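Local coordinates for protein xyloglucan-specific endo-beta-1,4-glucanase BoGH5A (Bacteroides ovatus, PDB 3ZMR) that cuts the beta-1,4-glucan backbone of xyloglucan internally, with retention of the beta configuration, releasing xyloglucan oligosaccharides, at residues Trp217-Val226 with Thr260-Ala268; Tyr278-Val289 with Leu304-Lys315. All coordinates share one frame; numbering follows the deposited sequence.

Both contacts belong to the beta/alpha barrel of the catalytic module, and they meet at its fifth strand. Contact 1 joins the loops that follow strands 210-214 and 255-258, on the rim beside the bound sugars; it is partly buried, built from asparagine and aspartate bonds and several waters. Contact 2 is buried: helix 275-293 lies against strand 304-307 and the turn after it, with apolar and aromatic packing around two side-chain amides that share one carbonyl. The chain leaving 260-268 runs on into that helix. Between the contacts, T260 OG1 lies 2.7 Å from Q307 OE1 in a hydrogen bond, and V263 pairs with N310 through the backbone.

Contact 1 of 2, residues Trp217-Val226 with Thr260-Ala268; sequences WEGGWLNHPV and TNEVNNDDA. With XYS (alpha-D-xylopyranose), chain C; BGC (beta-D-glucopyranose), chain B; GLC (alpha-D-glucopyranose), chain L.
N223 is pressed between N264 and D266, and its amide holds the two loops together. Its ND2 gives a fairly straight bond to D266 OD2 (3.0 Å); the carboxylate is met from above its plane, the two flat groups standing 76° apart. On the other branch, OD1 accepts from N264 N at 3.1 Å, the donor lying above the carbonyl plane. With CG beside its own backbone N (chi1 -69°), N223 aims the amide at the 260-268 loop, while its backbone O takes D266 N at 3.0 Å. Behind this polar knot the packing is closer and largely apolar: L222 CD2 rests 3.7 Å from T260 CG2 and also touches V263 CG2, and P225 CD lies against CB of N265.

Toward solvent the contact is looser and wet. D266 OD2 also takes bonds from two waters, one bridging to W217 NE1 and the other to G220 O. H224 and D267 approach at about a right angle, and a water links H224 ND1 to N265 OD1.

At the sugar end, W217 lies over a xylose, whose C2 sits above the centre of one indole face. N261 ND2 donates almost straight to O2 of the glucose, modelled as overlapping anomers, 2.8 Å away in the beta form (BGC). E262, the probable proton donor, points into the same pocket. R172 of strand 170-173 bonds N261 OD1 and H336 of strand 331-337 bonds E262 OE2, each from two strands away round the barrel. The 217-226 loop leads into helix 227-248, and L222 and V263 lean on F284 and Q281 of helix 275-293.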
loop_
_atom_site.group_PDB
_atom_site.type_symbol
_atom_site.label_atom_id
_atom_site.label_comp_id
_atom_site.label_asym_id
_atom_site.label_seq_id
_atom_site.Cartn_x
_atom_site.Cartn_y
_atom_site.Cartn_z
ATOM N N TRP A 217 -2.702 -5.963 -10.276
ATOM C CA TRP A 217 -1.699 -6.893 -10.804
ATOM C C TRP A 217 -1.483 -6.748 -12.317
ATOM O O TRP A 217 -0.365 -6.614 -12.789
ATOM C CB TRP A 217 -2.173 -8.318 -10.490
ATOM C CG TRP A 217 -1.346 -9.411 -11.109
ATOM C CD1 TRP A 217 -0.055 -9.796 -10.784
ATOM C CD2 TRP A 217 -1.755 -10.268 -12.192
ATOM N NE1 TRP A 217 0.353 -10.834 -11.608
ATOM C CE2 TRP A 217 -0.678 -11.155 -12.452
ATOM C CE3 TRP A 217 -2.946 -10.408 -12.924
ATOM C CZ2 TRP A 217 -0.761 -12.151 -13.409
ATOM C CZ3 TRP A 217 -3.009 -11.402 -13.893
ATOM C CH2 TRP A 217 -1.939 -12.240 -14.124
ATOM N N GLU A 218 -2.579 -6.804 -13.060
ATOM C CA GLU A 218 -2.603 -6.646 -14.531
ATOM C C GLU A 218 -1.404 -7.279 -15.274
ATOM O O GLU A 218 -0.719 -6.653 -16.084
ATOM C CB GLU A 218 -2.856 -5.214 -14.961
ATOM C CG GLU A 218 -1.829 -4.193 -14.539
ATOM C CD GLU A 218 -1.985 -2.863 -15.260
ATOM O OE1 GLU A 218 -3.084 -2.592 -15.789
ATOM O OE2 GLU A 218 -0.997 -2.088 -15.273
ATOM N N GLY A 219 -1.182 -8.561 -14.989
ATOM C CA GLY A 219 -0.155 -9.356 -15.650
ATOM C C GLY A 219 1.185 -9.438 -14.957
ATOM O O GLY A 219 2.032 -10.267 -15.332
ATOM N N GLY A 220 1.394 -8.581 -13.955
ATOM C CA GLY A 220 2.572 -8.693 -13.084
ATOM C C GLY A 220 3.783 -7.872 -13.517
ATOM O O GLY A 220 4.895 -8.104 -13.019
ATOM N N TRP A 221 3.609 -6.895 -14.411
ATOM C CA TRP A 221 4.769 -6.111 -14.877
ATOM C C TRP A 221 5.556 -5.424 -13.773
ATOM O O TRP A 221 6.746 -5.190 -13.941
ATOM C CB TRP A 221 4.344 -5.053 -15.882
ATOM C CG TRP A 221 3.431 -3.986 -15.361
ATOM C CD1 TRP A 221 2.054 -3.986 -15.369
ATOM C CD2 TRP A 221 3.825 -2.758 -14.715
ATOM N NE1 TRP A 221 1.570 -2.837 -14.783
ATOM C CE2 TRP A 221 2.634 -2.052 -14.394
ATOM C CE3 TRP A 221 5.054 -2.160 -14.431
ATOM C CZ2 TRP A 221 2.654 -0.805 -13.731
ATOM C CZ3 TRP A 221 5.063 -0.905 -13.807
ATOM C CH2 TRP A 221 3.878 -0.234 -13.502
ATOM N N LEU A 222 4.895 -5.099 -12.647
ATOM C CA LEU A 222 5.569 -4.365 -11.563
ATOM C C LEU A 222 6.393 -5.306 -10.667
ATOM O O LEU A 222 7.163 -4.862 -9.824
ATOM C CB LEU A 222 4.566 -3.559 -10.726
ATOM C CG LEU A 222 5.131 -2.528 -9.755
ATOM C CD1 LEU A 222 6.073 -1.526 -10.394
ATOM C CD2 LEU A 222 3.981 -1.834 -9.036
ATOM N N ASN A 223 6.236 -6.614 -10.868
ATOM C CA ASN A 223 6.822 -7.609 -9.977
ATOM C C ASN A 223 8.276 -7.934 -10.274
ATOM O O ASN A 223 8.666 -9.104 -10.425
ATOM C CB ASN A 223 5.967 -8.877 -9.957
ATOM C CG ASN A 223 4.629 -8.664 -9.277
ATOM O OD1 ASN A 223 4.448 -7.726 -8.489
ATOM N ND2 ASN A 223 3.659 -9.523 -9.594
ATOM N N HIS A 224 9.072 -6.874 -10.352
ATOM C CA HIS A 224 10.517 -6.969 -10.543
ATOM C C HIS A 224 11.238 -5.929 -9.710
ATOM O O HIS A 224 11.861 -4.996 -10.251
ATOM C CB HIS A 224 10.886 -6.848 -12.013
ATOM C CG HIS A 224 10.137 -7.806 -12.871
ATOM N ND1 HIS A 224 10.511 -9.126 -12.986
ATOM C CD2 HIS A 224 8.983 -7.672 -13.568
ATOM C CE1 HIS A 224 9.638 -9.758 -13.757
ATOM N NE2 HIS A 224 8.699 -8.898 -14.121
ATOM N N PRO A 225 11.197 -6.098 -8.383
ATOM C CA PRO A 225 11.717 -5.061 -7.475
ATOM C C PRO A 225 13.230 -5.223 -7.293
ATOM O O PRO A 225 13.698 -5.613 -6.241
ATOM C CB PRO A 225 10.957 -5.335 -6.173
ATOM C CG PRO A 225 10.745 -6.811 -6.193
ATOM C CD PRO A 225 10.510 -7.162 -7.644
ATOM N N VAL A 226 13.952 -4.950 -8.373
ATOM C CA VAL A 226 15.406 -5.086 -8.434
ATOM C C VAL A 226 15.967 -3.865 -9.154
ATOM O O VAL A 226 15.296 -3.247 -9.991
ATOM C CB VAL A 226 15.852 -6.390 -9.142
ATOM C CG1 VAL A 226 15.380 -7.629 -8.370
ATOM C CG2 VAL A 226 15.372 -6.451 -10.575
ATOM N N THR A 260 -0.280 0.660 -5.676
ATOM C CA THR A 260 0.100 -0.663 -6.169
ATOM C C THR A 260 -0.790 -1.719 -5.509
ATOM O O THR A 260 -1.595 -1.401 -4.646
ATOM C CB THR A 260 1.598 -0.986 -5.876
ATOM O OG1 THR A 260 1.769 -1.265 -4.475
ATOM C CG2 THR A 260 2.524 0.145 -6.317
ATOM N N ASN A 261 -0.602 -2.971 -5.903
ATOM C CA ASN A 261 -1.301 -4.068 -5.270
ATOM C C ASN A 261 -0.286 -4.918 -4.482
ATOM O O ASN A 261 0.245 -4.441 -3.482
ATOM C CB ASN A 261 -2.105 -4.852 -6.300
ATOM C CG ASN A 261 -2.993 -5.902 -5.668
ATOM O OD1 ASN A 261 -3.658 -5.637 -4.673
ATOM N ND2 ASN A 261 -3.018 -7.101 -6.249
ATOM N N GLU A 262 0.005 -6.145 -4.950
ATOM C CA GLU A 262 0.859 -7.110 -4.238
ATOM C C GLU A 262 2.204 -7.256 -4.960
ATOM O O GLU A 262 2.382 -8.153 -5.787
ATOM C CB GLU A 262 0.171 -8.483 -4.064
ATOM C CG GLU A 262 -1.098 -8.456 -3.248
ATOM C CD GLU A 262 -1.740 -9.811 -3.069
ATOM O OE1 GLU A 262 -1.222 -10.789 -3.702
ATOM O OE2 GLU A 262 -2.773 -9.863 -2.332
ATOM N N VAL A 263 3.137 -6.354 -4.678
ATOM C CA VAL A 263 4.442 -6.344 -5.358
ATOM C C VAL A 263 5.250 -7.520 -4.792
ATOM O O VAL A 263 5.353 -7.708 -3.590
ATOM C CB VAL A 263 5.188 -5.008 -5.164
ATOM C CG1 VAL A 263 6.608 -5.104 -5.747
ATOM C CG2 VAL A 263 4.381 -3.895 -5.825
ATOM N N ASN A 264 5.806 -8.294 -5.719
ATOM C CA ASN A 264 6.541 -9.533 -5.477
ATOM C C ASN A 264 7.698 -9.574 -6.468
ATOM O O ASN A 264 7.681 -8.867 -7.444
ATOM C CB ASN A 264 5.583 -10.737 -5.791
ATOM C CG ASN A 264 6.180 -12.085 -5.524
ATOM O OD1 ASN A 264 6.276 -12.917 -6.438
ATOM N ND2 ASN A 264 6.551 -12.338 -4.286
ATOM N N ASN A 265 8.712 -10.400 -6.204
ATOM C CA ASN A 265 9.683 -10.720 -7.237
ATOM C C ASN A 265 9.296 -12.000 -8.008
ATOM O O ASN A 265 9.577 -13.107 -7.567
ATOM C CB ASN A 265 11.086 -10.839 -6.665
ATOM C CG ASN A 265 12.117 -10.983 -7.750
ATOM O OD1 ASN A 265 11.762 -11.037 -8.949
ATOM N ND2 ASN A 265 13.385 -11.038 -7.365
ATOM N N ASP A 266 8.674 -11.825 -9.163
ATOM C CA ASP A 266 8.152 -12.944 -9.951
ATOM C C ASP A 266 9.217 -13.859 -10.541
ATOM O O ASP A 266 8.890 -14.957 -10.980
ATOM C CB ASP A 266 7.201 -12.417 -11.046
ATOM C CG ASP A 266 5.746 -12.176 -10.520
ATOM O OD1 ASP A 266 5.449 -12.480 -9.326
ATOM O OD2 ASP A 266 4.897 -11.696 -11.308
ATOM N N ASP A 267 10.462 -13.386 -10.573
ATOM C CA ASP A 267 11.610 -14.152 -11.088
ATOM C C ASP A 267 12.273 -15.001 -10.001
ATOM O O ASP A 267 13.148 -15.806 -10.313
ATOM C CB ASP A 267 12.674 -13.209 -11.698
ATOM C CG ASP A 267 12.277 -12.628 -13.057
ATOM O OD1 ASP A 267 11.205 -12.955 -13.613
ATOM O OD2 ASP A 267 13.074 -11.830 -13.592
ATOM N N ALA A 268 11.893 -14.840 -8.726
ATOM C CA ALA A 268 12.661 -15.505 -7.641
ATOM C C ALA A 268 12.015 -16.757 -7.057
ATOM O O ALA A 268 12.543 -17.348 -6.115
ATOM C CB ALA A 268 13.030 -14.515 -6.547
HETATM C C1 XYS C . -4.137 -12.817 -10.771
HETATM C C2 XYS C . -2.798 -13.599 -10.815
HETATM C C3 XYS C . -2.287 -13.701 -9.382
HETATM C C4 XYS C . -2.199 -12.338 -8.709
HETATM C C5 XYS C . -3.505 -11.526 -8.822
HETATM O O2 XYS C . -2.885 -14.944 -11.377
HETATM O O3 XYS C . -0.990 -14.302 -9.313
HETATM O O4 XYS C . -1.904 -12.547 -7.339
HETATM O O5 XYS C . -3.961 -11.524 -10.168
HETATM C C2 BGC B . -4.854 -10.233 -5.077
HETATM C C3 BGC B . -6.207 -10.643 -5.683
HETATM C C4 BGC B . -6.450 -12.147 -5.596
HETATM C C5 BGC B . -6.243 -12.489 -4.114
HETATM C C6 BGC B . -6.536 -13.956 -3.850
HETATM C C1 BGC B . -4.497 -10.832 -3.709
HETATM O O2 BGC B . -4.805 -8.811 -4.978
HETATM O O3 BGC B . -6.236 -10.222 -7.063
HETATM O O4 BGC B . -7.766 -12.473 -6.127
HETATM O O5 BGC B . -4.893 -12.206 -3.696
HETATM O O6 BGC B . -5.828 -14.713 -4.846
HETATM C C1 GLC L . -4.978 -10.950 -3.698
HETATM C C2 GLC L . -5.057 -10.305 -5.076
HETATM C C3 GLC L . -6.364 -10.650 -5.793
HETATM C C4 GLC L . -6.492 -12.177 -5.788
HETATM C C5 GLC L . -6.259 -12.739 -4.378
HETATM C C6 GLC L . -6.391 -14.256 -4.281
HETATM O O2 GLC L . -4.866 -8.922 -4.935
HETATM O O3 GLC L . -6.426 -10.059 -7.110
HETATM O O4 GLC L . -7.801 -12.452 -6.206
HETATM O O5 GLC L . -4.998 -12.339 -3.891
HETATM O O6 GLC L . -7.743 -14.530 -3.963
HETATM O O HOH W 1 2.562 -12.587 -11.614
HETATM O O HOH W 2 5.969 -11.007 -13.622
HETATM O O HOH W 3 1.377 -9.856 -7.555
HETATM O O HOH W 4 12.633 -9.560 -11.143
#

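Contact 2 of 2, residues Tyr278-Val289 with Leu304-Lys315; sequences YRVQNGFNQVFV and LIVQAYNTDVAK. With EDO (1,2-ethanediol), chain J.
Y278 turns its ring edge onto the face of Y309 in a T-shaped stack, the centroids 5.0 Å apart and the planes at 68°. CE1 makes the closest approach, 3.6 Å from Y309 CG, while the hydroxyl end lies across the aliphatic chain of K315. Next along the helix, the Q281 amide stands almost perpendicular to the Y309 ring, its OE1 near the ring edge. A bend at chi2 (-94°) carries its NE2 to Q307 O at 3.0 Å. N285 ND2 reaches the same oxygen at 2.9 Å and in a straighter line. The two donors come from opposite faces of the carbonyl plane, so this buried oxygen is gripped from both sides. N285 OD1 accepts a weak bond from Q307 N, and a water joins it to Q307 OE1, whose main partner is T260 OG1.

Farther on the contact becomes apolar. F288 brings its ring edge, at CD2, to V306 CG1 (3.9 Å) and CE2 to L304 CB, and V289 CG2 fits against both residues' methyls. Helix and strand run nearly antiparallel, at 168°, with axes 8.3 Å apart: an outer helix packed on the next strand of the all-parallel barrel, characteristic of the (beta/alpha)8 TIM barrel of family 5 glycoside hydrolases.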
loop_
_atom_site.group_PDB
_atom_site.type_symbol
_atom_site.label_atom_id
_atom_site.label_comp_id
_atom_site.label_asym_id
_atom_site.label_seq_id
_atom_site.Cartn_x
_atom_site.Cartn_y
_atom_site.Cartn_z
ATOM N N TYR A 278 13.175 -4.949 -0.893
ATOM C CA TYR A 278 12.450 -3.987 -0.034
ATOM C C TYR A 278 12.741 -2.534 -0.394
ATOM O O TYR A 278 11.845 -1.689 -0.390
ATOM C CB TYR A 278 12.686 -4.259 1.442
ATOM C CG TYR A 278 12.197 -5.604 1.907
ATOM C CD1 TYR A 278 10.862 -5.964 1.833
ATOM C CD2 TYR A 278 13.097 -6.536 2.419
ATOM C CE1 TYR A 278 10.430 -7.204 2.257
ATOM C CE2 TYR A 278 12.674 -7.780 2.864
ATOM C CZ TYR A 278 11.332 -8.117 2.753
ATOM O OH TYR A 278 10.856 -9.338 3.202
ATOM N N ARG A 279 13.994 -2.234 -0.708
ATOM C CA ARG A 279 14.367 -0.885 -1.105
ATOM C C ARG A 279 13.637 -0.438 -2.366
ATOM O O ARG A 279 13.083 0.680 -2.427
ATOM C CB ARG A 279 15.899 -0.771 -1.263
ATOM C CG ARG A 279 16.349 0.602 -1.758
ATOM C CD ARG A 279 17.858 0.815 -1.625
ATOM N NE ARG A 279 18.602 -0.330 -2.151
ATOM C CZ ARG A 279 18.734 -0.648 -3.433
ATOM N NH1 ARG A 279 18.202 0.116 -4.389
ATOM N NH2 ARG A 279 19.435 -1.739 -3.772
ATOM N N VAL A 280 13.607 -1.307 -3.361
ATOM C CA VAL A 280 13.029 -0.954 -4.630
ATOM C C VAL A 280 11.489 -0.894 -4.503
ATOM O O VAL A 280 10.843 0.004 -5.030
ATOM C CB VAL A 280 13.474 -1.912 -5.754
ATOM C CG1 VAL A 280 12.717 -1.592 -7.027
ATOM C CG2 VAL A 280 14.981 -1.806 -5.973
ATOM N N GLN A 281 10.906 -1.827 -3.755
ATOM C CA GLN A 281 9.444 -1.833 -3.578
ATOM C C GLN A 281 8.971 -0.643 -2.731
ATOM O O GLN A 281 7.993 0.026 -3.088
ATOM C CB GLN A 281 8.971 -3.162 -3.008
ATOM C CG GLN A 281 7.475 -3.242 -2.778
ATOM C CD GLN A 281 7.075 -2.863 -1.374
ATOM O OE1 GLN A 281 7.800 -3.102 -0.404
ATOM N NE2 GLN A 281 5.884 -2.316 -1.265
ATOM N N ASN A 282 9.669 -0.338 -1.640
ATOM C CA ASN A 282 9.376 0.897 -0.912
ATOM C C ASN A 282 9.519 2.120 -1.834
ATOM O O ASN A 282 8.694 3.041 -1.793
ATOM C CB ASN A 282 10.265 1.027 0.314
ATOM C CG ASN A 282 9.764 0.251 1.531
ATOM O OD1 ASN A 282 8.610 0.393 1.951
ATOM N ND2 ASN A 282 10.661 -0.512 2.140
ATOM N N GLY A 283 10.478 2.050 -2.764
ATOM C CA GLY A 283 10.651 3.076 -3.757
ATOM C C GLY A 283 9.435 3.300 -4.658
ATOM O O GLY A 283 9.130 4.428 -5.029
ATOM N N PHE A 284 8.762 2.221 -5.048
ATOM C CA PHE A 284 7.520 2.330 -5.856
ATOM C C PHE A 284 6.471 3.164 -5.112
ATOM O O PHE A 284 5.755 3.974 -5.710
ATOM C CB PHE A 284 6.930 0.951 -6.198
ATOM C CG PHE A 284 7.821 0.068 -7.087
ATOM C CD1 PHE A 284 8.722 0.598 -8.000
ATOM C CD2 PHE A 284 7.748 -1.312 -6.987
ATOM C CE1 PHE A 284 9.526 -0.242 -8.790
ATOM C CE2 PHE A 284 8.502 -2.157 -7.780
ATOM C CZ PHE A 284 9.403 -1.627 -8.684
ATOM N N ASN A 285 6.333 2.911 -3.811
ATOM C CA ASN A 285 5.410 3.696 -2.986
ATOM C C ASN A 285 5.753 5.177 -3.030
ATOM O O ASN A 285 4.884 6.023 -3.170
ATOM C CB ASN A 285 5.372 3.217 -1.533
ATOM C CG ASN A 285 4.728 1.855 -1.356
ATOM O OD1 ASN A 285 3.933 1.402 -2.168
ATOM N ND2 ASN A 285 5.069 1.210 -0.252
ATOM N N GLN A 286 7.036 5.480 -2.952
ATOM C CA GLN A 286 7.504 6.862 -3.043
ATOM C C GLN A 286 7.223 7.505 -4.416
ATOM O O GLN A 286 6.786 8.662 -4.480
ATOM C CB GLN A 286 8.995 6.966 -2.689
ATOM C CG GLN A 286 9.429 8.433 -2.590
ATOM C CD GLN A 286 8.895 9.103 -1.343
ATOM O OE1 GLN A 286 9.289 8.754 -0.228
ATOM N NE2 GLN A 286 7.962 10.035 -1.523
ATOM N N VAL A 287 7.466 6.763 -5.490
ATOM C CA VAL A 287 7.146 7.227 -6.830
ATOM C C VAL A 287 5.665 7.620 -6.923
ATOM O O VAL A 287 5.298 8.665 -7.463
ATOM C CB VAL A 287 7.491 6.195 -7.918
ATOM C CG1 VAL A 287 6.978 6.644 -9.284
ATOM C CG2 VAL A 287 9.002 5.984 -7.979
ATOM N N PHE A 288 4.797 6.738 -6.439
ATOM C CA PHE A 288 3.372 6.988 -6.473
ATOM C C PHE A 288 3.019 8.281 -5.708
ATOM O O PHE A 288 2.315 9.125 -6.212
ATOM C CB PHE A 288 2.659 5.768 -5.888
ATOM C CG PHE A 288 1.244 6.030 -5.409
ATOM C CD1 PHE A 288 0.207 6.383 -6.273
ATOM C CD2 PHE A 288 0.955 5.922 -4.051
ATOM C CE1 PHE A 288 -1.080 6.618 -5.788
ATOM C CE2 PHE A 288 -0.323 6.129 -3.576
ATOM C CZ PHE A 288 -1.339 6.465 -4.436
ATOM N N VAL A 289 3.512 8.423 -4.490
ATOM C CA VAL A 289 3.209 9.623 -3.700
ATOM C C VAL A 289 3.715 10.896 -4.431
ATOM O O VAL A 289 2.982 11.878 -4.568
ATOM C CB VAL A 289 3.780 9.520 -2.267
ATOM C CG1 VAL A 289 3.680 10.842 -1.515
ATOM C CG2 VAL A 289 3.041 8.431 -1.514
ATOM N N LEU A 304 -3.799 9.029 0.559
ATOM C CA LEU A 304 -3.131 8.040 -0.297
ATOM C C LEU A 304 -2.838 6.771 0.495
ATOM O O LEU A 304 -2.559 6.815 1.688
ATOM C CB LEU A 304 -1.845 8.615 -0.897
ATOM C CG LEU A 304 -1.967 9.942 -1.660
ATOM C CD1 LEU A 304 -0.619 10.344 -2.219
ATOM C CD2 LEU A 304 -3.016 9.900 -2.754
ATOM N N ILE A 305 -2.815 5.648 -0.220
ATOM C CA ILE A 305 -2.674 4.345 0.387
ATOM C C ILE A 305 -1.485 3.641 -0.271
ATOM O O ILE A 305 -1.461 3.465 -1.503
ATOM C CB ILE A 305 -3.924 3.486 0.198
ATOM C CG1 ILE A 305 -5.172 4.170 0.716
ATOM C CG2 ILE A 305 -3.738 2.119 0.847
ATOM C CD1 ILE A 305 -6.445 3.603 0.145
ATOM N N VAL A 306 -0.483 3.276 0.533
ATOM C CA VAL A 306 0.713 2.620 0.074
ATOM C C VAL A 306 0.802 1.227 0.678
ATOM O O VAL A 306 0.213 0.950 1.730
ATOM C CB VAL A 306 1.980 3.479 0.370
ATOM C CG1 VAL A 306 1.944 4.766 -0.455
ATOM C CG2 VAL A 306 2.170 3.731 1.865
ATOM N N GLN A 307 1.495 0.316 -0.022
ATOM C CA GLN A 307 1.406 -1.100 0.292
ATOM C C GLN A 307 2.663 -1.677 0.916
ATOM O O GLN A 307 3.797 -1.296 0.569
ATOM C CB GLN A 307 1.134 -1.885 -0.989
ATOM C CG GLN A 307 -0.238 -1.646 -1.596
ATOM C CD GLN A 307 -0.436 -0.222 -2.049
ATOM O OE1 GLN A 307 0.400 0.356 -2.784
ATOM N NE2 GLN A 307 -1.547 0.368 -1.639
ATOM N N ALA A 308 2.454 -2.596 1.842
ATOM C CA ALA A 308 3.544 -3.461 2.307
ATOM C C ALA A 308 4.012 -4.383 1.176
ATOM O O ALA A 308 3.288 -4.604 0.202
ATOM C CB ALA A 308 3.085 -4.276 3.486
ATOM N N TYR A 309 5.225 -4.898 1.320
ATOM C CA TYR A 309 5.781 -5.845 0.361
ATOM C C TYR A 309 4.844 -7.069 0.337
ATOM O O TYR A 309 4.527 -7.613 1.385
ATOM C CB TYR A 309 7.203 -6.235 0.749
ATOM C CG TYR A 309 7.940 -6.965 -0.360
ATOM C CD1 TYR A 309 7.780 -8.334 -0.545
ATOM C CD2 TYR A 309 8.781 -6.284 -1.237
ATOM C CE1 TYR A 309 8.424 -8.995 -1.579
ATOM C CE2 TYR A 309 9.457 -6.948 -2.261
ATOM C CZ TYR A 309 9.261 -8.300 -2.430
ATOM O OH TYR A 309 9.942 -8.920 -3.455
ATOM N N ASN A 310 4.404 -7.484 -0.867
ATOM C CA ASN A 310 3.468 -8.621 -0.978
ATOM C C ASN A 310 2.118 -8.337 -0.277
ATOM O O ASN A 310 1.345 -9.268 -0.040
ATOM C CB ASN A 310 4.043 -9.913 -0.330
ATOM C CG ASN A 310 5.001 -10.709 -1.218
ATOM O OD1 ASN A 310 5.327 -10.359 -2.350
ATOM N ND2 ASN A 310 5.459 -11.807 -0.667
ATOM N N THR A 311 1.875 -7.081 0.108
ATOM C CA THR A 311 0.793 -6.697 1.086
ATOM C C THR A 311 0.820 -7.595 2.358
ATOM O O THR A 311 -0.186 -7.812 3.017
ATOM C CB THR A 311 -0.616 -6.628 0.486
ATOM O OG1 THR A 311 -0.972 -7.905 -0.061
ATOM C CG2 THR A 311 -0.697 -5.557 -0.550
ATOM N N ASP A 312 2.009 -8.068 2.720
ATOM C CA ASP A 312 2.118 -9.040 3.821
ATOM C C ASP A 312 2.298 -8.333 5.156
ATOM O O ASP A 312 3.163 -7.460 5.296
ATOM C CB ASP A 312 3.306 -9.974 3.579
ATOM C CG ASP A 312 3.481 -10.982 4.672
ATOM O OD1 ASP A 312 2.674 -11.930 4.717
ATOM O OD2 ASP A 312 4.369 -10.821 5.521
ATOM N N VAL A 313 1.509 -8.737 6.153
ATOM C CA VAL A 313 1.557 -8.119 7.469
ATOM C C VAL A 313 2.940 -8.205 8.107
ATOM O O VAL A 313 3.480 -7.184 8.560
ATOM C CB VAL A 313 0.473 -8.674 8.408
ATOM C CG1 VAL A 313 0.669 -8.124 9.834
ATOM C CG2 VAL A 313 -0.919 -8.319 7.886
ATOM N N ALA A 314 3.534 -9.394 8.182
ATOM C CA ALA A 314 4.823 -9.512 8.868
ATOM C C ALA A 314 5.898 -8.696 8.138
ATOM O O ALA A 314 6.758 -8.089 8.771
ATOM C CB ALA A 314 5.234 -10.974 9.037
ATOM N N LYS A 315 5.866 -8.692 6.812
ATOM C CA LYS A 315 6.812 -7.884 6.036
ATOM C C LYS A 315 6.595 -6.374 6.213
ATOM O O LYS A 315 7.540 -5.577 6.083
ATOM C CB LYS A 315 6.848 -8.289 4.563
ATOM C CG LYS A 315 7.448 -9.678 4.321
ATOM C CD LYS A 315 7.345 -10.104 2.871
ATOM C CE LYS A 315 7.983 -11.457 2.632
ATOM N NZ LYS A 315 7.266 -12.550 3.316
HETATM C C1 EDO J . 0.419 -11.759 1.915
HETATM O O1 EDO J . 0.354 -12.321 3.245
HETATM C C2 EDO J . -0.914 -11.126 1.504
HETATM O O2 EDO J . -1.905 -12.152 1.334
HETATM O O HOH W 5 1.798 2.695 -3.465
#